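PDB 2ITM: xylulose kinase from Escherichia coli, which catalyses the ATP-dependent phosphorylation of D-xylulose to D-xylulose 5-phosphate and, less efficiently, that of 1-deoxy-D-xylulose. Local coordinates for residues K131-Q136 with Q190-S195; R144-V149 with R196-A201; L251-S256 with G395-E400; G411-Y416 with E452-P457. All blocks are in the same frame, centred on the assembly; numbering follows the deposited sequence.

Interaction 1. Residues K131-Q136 with Q190-S195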
loop_
_atom_site.group_PDB
_atom_site.type_symbol
_atom_site.label_atom_id
_atom_site.label_comp_id
_atom_site.label_asym_id
_atom_site.label_seq_id
_atom_site.Cartn_x
_atom_site.Cartn_y
_atom_site.Cartn_z
ATOM N N LYS A 131 -14.871 -22.171 24.820
ATOM C CA LYS A 131 -14.783 -23.351 23.990
ATOM C C LYS A 131 -15.770 -24.401 24.457
ATOM O O LYS A 131 -16.399 -25.075 23.663
ATOM C CB LYS A 131 -13.391 -23.934 23.979
ATOM C CG LYS A 131 -12.405 -23.180 23.119
ATOM C CD LYS A 131 -10.999 -23.715 23.276
ATOM C CE LYS A 131 -9.982 -22.693 22.851
ATOM N NZ LYS A 131 -8.603 -23.107 23.173
ATOM N N LEU A 132 -15.907 -24.522 25.764
ATOM C CA LEU A 132 -16.800 -25.507 26.332
ATOM C C LEU A 132 -18.277 -25.181 26.247
ATOM O O LEU A 132 -19.092 -26.072 26.064
ATOM C CB LEU A 132 -16.382 -25.891 27.737
ATOM C CG LEU A 132 -15.444 -27.092 27.559
ATOM C CD1 LEU A 132 -14.037 -26.732 27.851
ATOM C CD2 LEU A 132 -15.901 -28.345 28.235
ATOM N N LEU A 133 -18.610 -23.904 26.379
ATOM C CA LEU A 133 -19.937 -23.428 26.033
ATOM C C LEU A 133 -20.309 -23.741 24.593
ATOM O O LEU A 133 -21.410 -24.174 24.324
ATOM C CB LEU A 133 -20.064 -21.936 26.305
ATOM C CG LEU A 133 -20.961 -21.514 27.466
ATOM C CD1 LEU A 133 -20.247 -21.697 28.773
ATOM C CD2 LEU A 133 -21.408 -20.088 27.309
ATOM N N TRP A 134 -19.382 -23.526 23.671
ATOM C CA TRP A 134 -19.611 -23.855 22.272
ATOM C C TRP A 134 -19.928 -25.330 22.066
ATOM O O TRP A 134 -20.891 -25.672 21.401
ATOM C CB TRP A 134 -18.423 -23.449 21.402
ATOM C CG TRP A 134 -18.637 -23.625 19.935
ATOM C CD1 TRP A 134 -19.009 -22.672 19.058
ATOM C CD2 TRP A 134 -18.491 -24.826 19.177
ATOM N NE1 TRP A 134 -19.106 -23.192 17.791
ATOM C CE2 TRP A 134 -18.788 -24.519 17.841
ATOM C CE3 TRP A 134 -18.134 -26.133 19.488
ATOM C CZ2 TRP A 134 -18.738 -25.465 16.830
ATOM C CZ3 TRP A 134 -18.082 -27.063 18.485
ATOM C CH2 TRP A 134 -18.386 -26.729 17.174
ATOM N N VAL A 135 -19.131 -26.201 22.660
ATOM C CA VAL A 135 -19.412 -27.623 22.602
ATOM C C VAL A 135 -20.776 -27.967 23.199
ATOM O O VAL A 135 -21.553 -28.690 22.600
ATOM C CB VAL A 135 -18.301 -28.458 23.259
ATOM C CG1 VAL A 135 -18.752 -29.903 23.452
ATOM C CG2 VAL A 135 -17.029 -28.394 22.436
ATOM N N GLN A 136 -21.073 -27.422 24.365
ATOM C CA GLN A 136 -22.392 -27.594 24.934
ATOM C C GLN A 136 -23.496 -27.224 23.954
ATOM O O GLN A 136 -24.497 -27.911 23.859
ATOM C CB GLN A 136 -22.556 -26.815 26.230
ATOM C CG GLN A 136 -23.866 -27.140 26.915
ATOM C CD GLN A 136 -24.108 -26.329 28.153
ATOM O OE1 GLN A 136 -24.835 -26.757 29.035
ATOM N NE2 GLN A 136 -23.508 -25.139 28.214
ATOM N N GLN A 190 -19.692 -23.148 37.198
ATOM C CA GLN A 190 -21.138 -23.249 37.119
ATOM C C GLN A 190 -21.681 -22.652 35.830
ATOM O O GLN A 190 -22.498 -23.251 35.155
ATOM C CB GLN A 190 -21.777 -22.583 38.331
ATOM C CG GLN A 190 -22.391 -23.558 39.306
ATOM C CD GLN A 190 -21.878 -23.401 40.721
ATOM O OE1 GLN A 190 -21.619 -22.292 41.177
ATOM N NE2 GLN A 190 -21.747 -24.514 41.427
ATOM N N ALA A 191 -21.200 -21.466 35.499
ATOM C CA ALA A 191 -21.683 -20.705 34.347
ATOM C C ALA A 191 -21.455 -21.460 33.061
ATOM O O ALA A 191 -22.077 -21.177 32.055
ATOM C CB ALA A 191 -21.016 -19.365 34.287
ATOM N N CYS A 192 -20.552 -22.426 33.102
ATOM C CA CYS A 192 -20.297 -23.274 31.965
ATOM C C CYS A 192 -20.897 -24.657 32.183
ATOM O O CYS A 192 -20.697 -25.551 31.383
ATOM C CB CYS A 192 -18.793 -23.381 31.713
ATOM S SG CYS A 192 -17.930 -21.824 31.450
ATOM N N ASP A 193 -21.633 -24.812 33.272
ATOM C CA ASP A 193 -22.177 -26.106 33.651
ATOM C C ASP A 193 -21.085 -27.143 33.848
ATOM O O ASP A 193 -21.139 -28.238 33.308
ATOM C CB ASP A 193 -23.158 -26.590 32.604
ATOM C CG ASP A 193 -24.414 -27.144 33.204
ATOM O OD1 ASP A 193 -24.322 -28.030 34.068
ATOM O OD2 ASP A 193 -25.545 -26.738 32.880
ATOM N N LEU A 194 -20.088 -26.773 34.623
ATOM C CA LEU A 194 -19.028 -27.684 34.960
ATOM C C LEU A 194 -18.865 -27.641 36.454
ATOM O O LEU A 194 -19.443 -26.801 37.115
ATOM C CB LEU A 194 -17.746 -27.279 34.257
ATOM C CG LEU A 194 -17.822 -27.374 32.739
ATOM C CD1 LEU A 194 -16.603 -26.812 32.064
ATOM C CD2 LEU A 194 -18.083 -28.782 32.294
ATOM N N SER A 195 -18.091 -28.569 36.980
ATOM C CA SER A 195 -17.756 -28.549 38.370
ATOM C C SER A 195 -16.280 -28.869 38.556
ATOM O O SER A 195 -15.611 -29.297 37.634
ATOM C CB SER A 195 -18.593 -29.539 39.148
ATOM O OG SER A 195 -18.201 -30.859 38.862
HETATM O O HOH W 1 -23.902 -23.684 30.667
#
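L132 of helix 128-138 meets L194 methyl to methyl: CD2 of L132 lies 4.2 Å from CD1 of L194, the two side chains crossing at about a right angle. W176, from a loop, packs on both L132 and C192. L133 touches through CD1, which sits 3.5 Å from C192 SG and nearly as close to the CA of that cysteine; here helix and loop come nearest, with the L133 and C192 CA atoms 5.9 Å apart. A turn further on, Q136 stretches out with CG anti to the backbone N (chi1 -172°), which brings the amide up to D193. OE1 of Q136 stays 3.9 Å from OD2 of D193, the two planes almost perpendicular, and no bond forms. Instead, Q136 NE2 donates to a water 2.9 Å away, which in turn makes a weak bond to A191 O. D193, with positive phi, is the C' residue of the Schellman motif that ends helix 186-190, and F143 of helix 140-143 packs on Q136, D193 and L194. With no direct hydrogen bond across it, the contact relies on methyl and sulfur packing in its buried part, while the water joins the polar groups of Q136 and A191.

Interaction 2. Residues R144-V149 with R196-A201. With SO4 (sulfate ion), chain D.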
loop_
_atom_site.group_PDB
_atom_site.type_symbol
_atom_site.label_atom_id
_atom_site.label_comp_id
_atom_site.label_asym_id
_atom_site.label_seq_id
_atom_site.Cartn_x
_atom_site.Cartn_y
_atom_site.Cartn_z
ATOM N N ARG A 144 -22.418 -33.992 27.147
ATOM C CA ARG A 144 -23.023 -34.961 28.048
ATOM C C ARG A 144 -22.017 -35.964 28.608
ATOM O O ARG A 144 -22.200 -36.481 29.690
ATOM C CB ARG A 144 -24.121 -35.716 27.303
ATOM C CG ARG A 144 -25.393 -35.964 28.085
ATOM C CD ARG A 144 -26.457 -36.745 27.319
ATOM N NE ARG A 144 -27.720 -36.810 28.052
ATOM C CZ ARG A 144 -28.880 -37.204 27.533
ATOM N NH1 ARG A 144 -28.958 -37.583 26.265
ATOM N NH2 ARG A 144 -29.972 -37.221 28.286
ATOM N N GLN A 145 -20.957 -36.232 27.858
ATOM C CA GLN A 145 -20.001 -37.281 28.203
ATOM C C GLN A 145 -18.721 -36.776 28.904
ATOM O O GLN A 145 -17.844 -37.550 29.234
ATOM C CB GLN A 145 -19.603 -38.063 26.955
ATOM C CG GLN A 145 -20.706 -38.787 26.248
ATOM C CD GLN A 145 -20.223 -39.374 24.936
ATOM O OE1 GLN A 145 -20.552 -38.877 23.868
ATOM N NE2 GLN A 145 -19.425 -40.418 25.020
ATOM N N ILE A 146 -18.618 -35.476 29.121
ATOM C CA ILE A 146 -17.398 -34.892 29.650
ATOM C C ILE A 146 -17.173 -35.258 31.110
ATOM O O ILE A 146 -18.012 -34.995 31.956
ATOM C CB ILE A 146 -17.430 -33.364 29.526
ATOM C CG1 ILE A 146 -17.450 -32.924 28.073
ATOM C CG2 ILE A 146 -16.253 -32.743 30.240
ATOM C CD1 ILE A 146 -17.636 -31.467 27.918
ATOM N N ASP A 147 -16.024 -35.860 31.391
ATOM C CA ASP A 147 -15.618 -36.149 32.751
ATOM C C ASP A 147 -14.486 -35.257 33.166
ATOM O O ASP A 147 -14.342 -34.919 34.322
ATOM C CB ASP A 147 -15.255 -37.632 32.896
ATOM C CG ASP A 147 -15.091 -38.052 34.349
ATOM O OD1 ASP A 147 -13.958 -38.318 34.788
ATOM O OD2 ASP A 147 -16.028 -38.132 35.136
ATOM N N LYS A 148 -13.681 -34.874 32.193
ATOM C CA LYS A 148 -12.455 -34.146 32.443
ATOM C C LYS A 148 -12.116 -33.223 31.278
ATOM O O LYS A 148 -12.260 -33.589 30.117
ATOM C CB LYS A 148 -11.302 -35.117 32.689
ATOM C CG LYS A 148 -10.498 -34.819 33.909
ATOM C CD LYS A 148 -11.353 -34.876 35.135
ATOM C CE LYS A 148 -10.730 -35.771 36.158
ATOM N NZ LYS A 148 -11.402 -35.640 37.449
ATOM N N VAL A 149 -11.665 -32.028 31.624
ATOM C CA VAL A 149 -11.092 -31.085 30.685
ATOM C C VAL A 149 -9.622 -30.808 31.030
ATOM O O VAL A 149 -9.310 -30.317 32.097
ATOM C CB VAL A 149 -11.887 -29.769 30.676
ATOM C CG1 VAL A 149 -11.231 -28.738 29.807
ATOM C CG2 VAL A 149 -13.303 -30.012 30.239
ATOM N N ARG A 196 -15.801 -28.654 39.773
ATOM C CA ARG A 196 -14.417 -28.910 40.143
ATOM C C ARG A 196 -14.012 -30.346 39.861
ATOM O O ARG A 196 -12.857 -30.629 39.605
ATOM C CB ARG A 196 -14.205 -28.582 41.622
ATOM C CG ARG A 196 -14.767 -27.252 42.046
ATOM C CD ARG A 196 -14.584 -26.925 43.510
ATOM N NE ARG A 196 -13.181 -26.849 43.873
ATOM C CZ ARG A 196 -12.521 -25.724 44.063
ATOM N NH1 ARG A 196 -13.130 -24.560 43.939
ATOM N NH2 ARG A 196 -11.249 -25.763 44.390
ATOM N N ASP A 197 -14.989 -31.240 39.911
ATOM C CA ASP A 197 -14.786 -32.650 39.631
ATOM C C ASP A 197 -14.350 -32.880 38.194
ATOM O O ASP A 197 -13.775 -33.908 37.873
ATOM C CB ASP A 197 -16.080 -33.427 39.896
ATOM C CG ASP A 197 -16.711 -33.079 41.231
ATOM O OD1 ASP A 197 -16.311 -33.673 42.249
ATOM O OD2 ASP A 197 -17.611 -32.230 41.362
ATOM N N GLN A 198 -14.637 -31.917 37.333
ATOM C CA GLN A 198 -14.227 -32.012 35.944
ATOM C C GLN A 198 -12.903 -31.313 35.647
ATOM O O GLN A 198 -12.448 -31.318 34.526
ATOM C CB GLN A 198 -15.335 -31.524 35.011
ATOM C CG GLN A 198 -16.452 -32.507 34.823
ATOM C CD GLN A 198 -17.762 -31.839 34.573
ATOM O OE1 GLN A 198 -18.149 -30.936 35.294
ATOM N NE2 GLN A 198 -18.454 -32.277 33.547
ATOM N N MET A 199 -12.298 -30.730 36.671
ATOM C CA MET A 199 -10.975 -30.125 36.569
ATOM C C MET A 199 -9.878 -30.995 37.185
ATOM O O MET A 199 -10.128 -31.733 38.122
ATOM C CB MET A 199 -10.952 -28.772 37.265
ATOM C CG MET A 199 -12.026 -27.806 36.853
ATOM S SD MET A 199 -11.727 -27.044 35.265
ATOM C CE MET A 199 -12.903 -27.927 34.299
ATOM N N PRO A 200 -8.658 -30.866 36.674
ATOM C CA PRO A 200 -7.480 -31.409 37.340
ATOM C C PRO A 200 -7.223 -30.751 38.686
ATOM O O PRO A 200 -7.695 -29.663 38.938
ATOM C CB PRO A 200 -6.355 -31.069 36.362
ATOM C CG PRO A 200 -6.792 -29.850 35.725
ATOM C CD PRO A 200 -8.271 -29.975 35.573
ATOM N N ALA A 201 -6.470 -31.432 39.529
ATOM C CA ALA A 201 -5.849 -30.829 40.698
ATOM C C ALA A 201 -4.832 -29.746 40.352
ATOM O O ALA A 201 -4.116 -29.849 39.383
ATOM C CB ALA A 201 -5.224 -31.900 41.555
HETATM S S SO4 D . -10.380 -29.167 45.753
HETATM O O1 SO4 D . -9.053 -28.907 46.291
HETATM O O2 SO4 D . -10.552 -28.446 44.495
HETATM O O3 SO4 D . -10.536 -30.597 45.528
HETATM O O4 SO4 D . -11.368 -28.714 46.727
#
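V149 and Q198 make the backbone tie here: V149 N donates to Q198 O at 3.1 Å. Two side chains add bonds to main-chain oxygens. Q198 NE2 reaches I146 O at 3.2 Å; the oxygen lies in the plane of the Q198 amide, but the nitrogen stands above the carbonyl plane of I146 by 51°. The other end of that amide, OE1, is held by S195 N, which fixes its rotation. K148 starts out pointing away from the loop, then bends at chi2 (60°) and chi3 (128°), so that NZ returns to D197 O at 3.0 Å; the same side chain makes a cation-pi contact with F164. With an alanine here, the D197 carbonyl would probably be left without its charged mate and the F164 ring without its cation. Weaker CA-H...O contacts run both ways, from Q198 CA to D147 O at 3.3 Å and from K148 CA to Q198 O at 3.5 Å. Among apolar groups, M199 CE approaches V149 CB at 4.2 Å. Alongside, R196 points both NE and NH2 at one oxygen of a sulfate ion, probably from the crystallisation liquor, with NH2 to O2 at 2.8 Å in the guanidinium plane, and NH2 also forms a salt bridge with D183. D147 and K148 form a classic beta bulge opposite L83 of strand 81-83, L132 of helix 128-138 packs on I146 and V149, and W184 of strand 183-184 packs on R196 and M199.

Interaction 3. Residues L251-S256 with G395-E400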
loop_
_atom_site.group_PDB
_atom_site.type_symbol
_atom_site.label_atom_id
_atom_site.label_comp_id
_atom_site.label_asym_id
_atom_site.label_seq_id
_atom_site.Cartn_x
_atom_site.Cartn_y
_atom_site.Cartn_z
ATOM N N LEU A 251 11.141 -8.706 26.790
ATOM C CA LEU A 251 10.550 -8.516 25.481
ATOM C C LEU A 251 11.174 -9.468 24.484
ATOM O O LEU A 251 12.360 -9.397 24.218
ATOM C CB LEU A 251 10.732 -7.076 25.005
ATOM C CG LEU A 251 10.323 -6.712 23.581
ATOM C CD1 LEU A 251 8.835 -6.819 23.389
ATOM C CD2 LEU A 251 10.787 -5.328 23.239
ATOM N N SER A 252 10.367 -10.369 23.947
ATOM C CA SER A 252 10.881 -11.328 22.994
ATOM C C SER A 252 10.601 -10.907 21.573
ATOM O O SER A 252 9.474 -10.948 21.114
ATOM C CB SER A 252 10.364 -12.729 23.261
ATOM O OG SER A 252 10.959 -13.666 22.388
ATOM N N LEU A 253 11.657 -10.506 20.886
ATOM C CA LEU A 253 11.577 -10.191 19.481
ATOM C C LEU A 253 11.877 -11.427 18.645
ATOM O O LEU A 253 12.679 -11.390 17.731
ATOM C CB LEU A 253 12.530 -9.047 19.145
ATOM C CG LEU A 253 12.712 -7.965 20.211
ATOM C CD1 LEU A 253 14.009 -7.265 20.035
ATOM C CD2 LEU A 253 11.599 -6.978 20.178
ATOM N N GLY A 254 11.218 -12.521 18.986
ATOM C CA GLY A 254 11.419 -13.777 18.306
ATOM C C GLY A 254 10.394 -13.993 17.220
ATOM O O GLY A 254 9.799 -13.050 16.722
ATOM N N THR A 255 10.190 -15.248 16.857
ATOM C CA THR A 255 9.200 -15.597 15.860
ATOM C C THR A 255 7.819 -15.441 16.433
ATOM O O THR A 255 6.845 -15.333 15.706
ATOM C CB THR A 255 9.396 -17.036 15.421
ATOM O OG1 THR A 255 9.348 -17.890 16.566
ATOM C CG2 THR A 255 10.801 -17.243 14.870
ATOM N N SER A 256 7.740 -15.429 17.752
ATOM C CA SER A 256 6.514 -15.062 18.413
ATOM C C SER A 256 6.772 -13.961 19.409
ATOM O O SER A 256 7.558 -14.126 20.322
ATOM C CB SER A 256 5.909 -16.271 19.103
ATOM O OG SER A 256 6.298 -16.317 20.453
ATOM N N GLY A 395 15.621 -13.320 17.962
ATOM C CA GLY A 395 16.349 -12.992 16.756
ATOM C C GLY A 395 16.172 -11.562 16.292
ATOM O O GLY A 395 17.087 -10.977 15.731
ATOM N N GLY A 396 14.999 -10.996 16.532
ATOM C CA GLY A 396 14.774 -9.583 16.298
ATOM C C GLY A 396 15.700 -8.671 17.072
ATOM O O GLY A 396 15.926 -7.547 16.687
ATOM N N ALA A 397 16.246 -9.193 18.167
ATOM C CA ALA A 397 17.011 -8.398 19.110
ATOM C C ALA A 397 18.470 -8.295 18.743
ATOM O O ALA A 397 19.258 -7.754 19.502
ATOM C CB ALA A 397 16.877 -8.963 20.468
ATOM N N ARG A 398 18.839 -8.810 17.580
ATOM C CA ARG A 398 20.229 -9.067 17.298
ATOM C C ARG A 398 21.005 -7.803 16.919
ATOM O O ARG A 398 22.158 -7.652 17.310
ATOM C CB ARG A 398 20.391 -10.183 16.273
ATOM C CG ARG A 398 20.035 -9.779 14.843
ATOM C CD ARG A 398 19.389 -10.887 14.010
ATOM N NE ARG A 398 20.171 -11.225 12.824
ATOM C CZ ARG A 398 19.676 -11.752 11.712
ATOM N NH1 ARG A 398 18.380 -12.007 11.609
ATOM N NH2 ARG A 398 20.486 -12.027 10.695
ATOM N N SER A 399 20.365 -6.886 16.200
ATOM C CA SER A 399 21.001 -5.641 15.793
ATOM C C SER A 399 21.268 -4.654 16.925
ATOM O O SER A 399 20.367 -4.255 17.645
ATOM C CB SER A 399 20.212 -4.973 14.676
ATOM O OG SER A 399 20.835 -3.790 14.242
ATOM N N GLU A 400 22.531 -4.275 17.072
ATOM C CA GLU A 400 22.938 -3.257 18.030
ATOM C C GLU A 400 22.305 -1.905 17.741
ATOM O O GLU A 400 21.821 -1.230 18.629
ATOM C CB GLU A 400 24.455 -3.126 18.015
ATOM C CG GLU A 400 25.021 -2.035 18.894
ATOM C CD GLU A 400 26.504 -1.829 18.653
ATOM O OE1 GLU A 400 26.929 -1.913 17.489
ATOM O OE2 GLU A 400 27.237 -1.588 19.626
#
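At the ends of two neighbouring parallel strands in the sheet of the C-terminal domain, 249-253 and 390-393, L253 packs on the glycine-rich turn that contains G395, G396 and A397. The main-chain link is G396 N to L253 O, only 2.6 Å long but bent at the hydrogen, to 140°. G395 N lies 3.5 Å from the same oxygen without bonding to it. L253 is the centre of an inverse gamma turn, closed by a weak bond from G254 N to S252 O, where the chain swings off the sheet. Turns in these places match the second phosphate loop and the adenosine motif of the actin-like ATPase superfamily, so the contact probably joins two parts of the ATP site, although this model holds no nucleotide. At G396 a beta carbon would fall about 2.5 Å from L253 O, a clash. The side chain of L253 lies over this turn, its CB 3.7 Å from G396 CA. Its first torsion sets CG beside the backbone N, and from there CD1 reaches A397 and presses tightly on it, 3.3 Å from CA and 3.4 Å from CB. L392 of strand 390-393 packs on both L253 and A397. Beyond the turn, A397 O accepts from R403 NH1, and S399 is the N-cap of helix 400-410, its OG weakly bonded to W402 N.

Interaction 4. Residues G411-Y416 with E452-P457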
loop_
_atom_site.group_PDB
_atom_site.type_symbol
_atom_site.label_atom_id
_atom_site.label_comp_id
_atom_site.label_asym_id
_atom_site.label_seq_id
_atom_site.Cartn_x
_atom_site.Cartn_y
_atom_site.Cartn_z
ATOM N N GLY A 411 12.594 5.086 26.001
ATOM C CA GLY A 411 13.000 5.627 27.280
ATOM C C GLY A 411 13.353 4.544 28.271
ATOM O O GLY A 411 13.454 4.779 29.454
ATOM N N GLN A 412 13.530 3.339 27.753
ATOM C CA GLN A 412 13.703 2.158 28.568
ATOM C C GLN A 412 15.098 1.599 28.410
ATOM O O GLN A 412 15.601 1.485 27.310
ATOM C CB GLN A 412 12.691 1.110 28.149
ATOM C CG GLN A 412 12.227 0.237 29.252
ATOM C CD GLN A 412 11.324 0.953 30.210
ATOM O OE1 GLN A 412 10.544 1.805 29.809
ATOM N NE2 GLN A 412 11.430 0.598 31.494
ATOM N N GLN A 413 15.725 1.247 29.523
ATOM C CA GLN A 413 16.976 0.506 29.482
ATOM C C GLN A 413 16.776 -0.927 28.995
ATOM O O GLN A 413 16.055 -1.710 29.602
ATOM C CB GLN A 413 17.646 0.507 30.849
ATOM C CG GLN A 413 18.883 -0.378 30.922
ATOM C CD GLN A 413 19.525 -0.395 32.287
ATOM O OE1 GLN A 413 19.687 -1.449 32.889
ATOM N NE2 GLN A 413 19.899 0.764 32.771
ATOM N N LEU A 414 17.422 -1.277 27.896
ATOM C CA LEU A 414 17.260 -2.617 27.337
ATOM C C LEU A 414 18.506 -3.478 27.492
ATOM O O LEU A 414 19.545 -3.203 26.900
ATOM C CB LEU A 414 16.822 -2.518 25.866
ATOM C CG LEU A 414 15.657 -1.582 25.571
ATOM C CD1 LEU A 414 15.385 -1.501 24.120
ATOM C CD2 LEU A 414 14.470 -1.990 26.340
ATOM N N ASP A 415 18.378 -4.527 28.293
ATOM C CA ASP A 415 19.458 -5.473 28.565
ATOM C C ASP A 415 19.464 -6.612 27.540
ATOM O O ASP A 415 18.598 -7.515 27.577
ATOM C CB ASP A 415 19.289 -6.110 29.937
ATOM C CG ASP A 415 19.471 -5.130 31.075
ATOM O OD1 ASP A 415 20.270 -4.192 30.937
ATOM O OD2 ASP A 415 18.825 -5.307 32.119
ATOM N N TYR A 416 20.432 -6.588 26.638
ATOM C CA TYR A 416 20.582 -7.654 25.668
ATOM C C TYR A 416 21.275 -8.867 26.263
ATOM O O TYR A 416 22.348 -8.769 26.840
ATOM C CB TYR A 416 21.340 -7.175 24.447
ATOM C CG TYR A 416 21.396 -8.174 23.331
ATOM C CD1 TYR A 416 20.268 -8.852 22.926
ATOM C CD2 TYR A 416 22.578 -8.439 22.681
ATOM C CE1 TYR A 416 20.319 -9.758 21.909
ATOM C CE2 TYR A 416 22.633 -9.340 21.663
ATOM C CZ TYR A 416 21.504 -10.000 21.280
ATOM O OH TYR A 416 21.569 -10.901 20.253
ATOM N N GLU A 452 24.841 -9.330 27.676
ATOM C CA GLU A 452 25.685 -9.092 26.530
ATOM C C GLU A 452 25.980 -7.610 26.339
ATOM O O GLU A 452 27.104 -7.229 26.062
ATOM C CB GLU A 452 25.026 -9.660 25.284
ATOM C CG GLU A 452 25.963 -9.836 24.110
ATOM C CD GLU A 452 27.155 -10.705 24.439
ATOM O OE1 GLU A 452 26.959 -11.903 24.690
ATOM O OE2 GLU A 452 28.288 -10.187 24.446
ATOM N N GLN A 453 24.954 -6.781 26.495
ATOM C CA GLN A 453 25.082 -5.336 26.355
ATOM C C GLN A 453 23.852 -4.636 26.909
ATOM O O GLN A 453 22.731 -5.061 26.674
ATOM C CB GLN A 453 25.282 -4.937 24.889
ATOM C CG GLN A 453 25.416 -3.422 24.661
ATOM C CD GLN A 453 25.603 -3.029 23.218
ATOM O OE1 GLN A 453 25.394 -3.827 22.321
ATOM N NE2 GLN A 453 25.995 -1.792 22.995
ATOM N N SER A 454 24.076 -3.560 27.644
ATOM C CA SER A 454 22.998 -2.789 28.223
ATOM C C SER A 454 22.838 -1.426 27.523
ATOM O O SER A 454 23.770 -0.645 27.452
ATOM C CB SER A 454 23.240 -2.578 29.706
ATOM O OG SER A 454 22.500 -3.492 30.478
ATOM N N HIS A 455 21.638 -1.162 27.027
ATOM C CA HIS A 455 21.374 0.032 26.250
ATOM C C HIS A 455 20.625 1.072 27.048
ATOM O O HIS A 455 19.484 0.870 27.408
ATOM C CB HIS A 455 20.593 -0.312 25.006
ATOM C CG HIS A 455 21.342 -1.166 24.043
ATOM N ND1 HIS A 455 22.026 -0.648 22.969
ATOM C CD2 HIS A 455 21.509 -2.504 23.984
ATOM C CE1 HIS A 455 22.587 -1.627 22.293
ATOM N NE2 HIS A 455 22.289 -2.764 22.888
ATOM N N LEU A 456 21.279 2.191 27.318
ATOM C CA LEU A 456 20.598 3.312 27.925
ATOM C C LEU A 456 20.082 4.295 26.902
ATOM O O LEU A 456 20.732 4.578 25.920
ATOM C CB LEU A 456 21.469 4.004 28.960
ATOM C CG LEU A 456 21.322 3.481 30.378
ATOM C CD1 LEU A 456 22.652 3.492 31.052
ATOM C CD2 LEU A 456 20.324 4.282 31.170
ATOM N N PRO A 457 18.880 4.786 27.137
ATOM C CA PRO A 457 18.284 5.805 26.281
ATOM C C PRO A 457 19.171 7.032 26.179
ATOM O O PRO A 457 19.587 7.571 27.189
ATOM C CB PRO A 457 16.979 6.148 26.998
ATOM C CG PRO A 457 16.914 5.262 28.181
ATOM C CD PRO A 457 18.259 4.751 28.463
#
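D415 and S454 form a non-hydrogen-bonded pair whose side chains join instead: S454 OG donates to D415 OD1, modelled at a very short 2.4 Å whose exact value is doubtful. With CG anti to the carbonyl carbon (chi1 -67°), the D415 carboxylate leans towards the serine. The opposite face of the sheet carries L414, Y416, Q453 and H455, under helix 400-410. Y416 and E452 run side by side in the same direction, Y416 CD2 3.8 Å from E452 CB, which approaches the ring obliquely; ring and carboxylate planes are 63° apart. R403 of the helix gathers this face, through a cation-pi contact with Y416 and hydrogen bonds to Q453 OE1 and H455 NE2. The imidazole of H455 turns an edge to its partner strand, with CD2 3.6 Å from L414 O. That oxygen also takes the H455 N-H, with N at 2.9 Å. Further along, Q413 is fully extended (chi1 174°), which lays NE2 3.9 Å from L456 CD2 while OE1 bonds S389 OG. P457 then closes the pair, its CG 3.6 Å from G411 C, just after helix 400-410 ends. At the other end, Y416 O accepts twice, from E452 N at 2.7 Å and Q453 N at 3.3 Å. This double grip belongs to a classic beta bulge, which here lies in strand 451-455, an edge strand of the sheet within this chain, running antiparallel to 414-417 in the mixed sheet of the C-terminal domain.

The four contacts form two pairs on opposite sides of the chain's centre. Interactions 1 and 2 touch through L132, whose CD2 lies 3.6 Å from I146 CD1 and 3.7 Å from V149 CG2; the side chains of L132 and V149 are each about 10 Å from that of H78, which binds substrate. Interactions 3 and 4 reach one sheet and meet where A397 O lies 3.3 Å from Y416 CE1, with R403 contacting both. Between interactions 1 and 3 the nearest atoms are about 17 Å apart. Neither interaction 3 nor interaction 4 touches the sugar site, G254 of interaction 3 being about 13 Å from the bound xylulose.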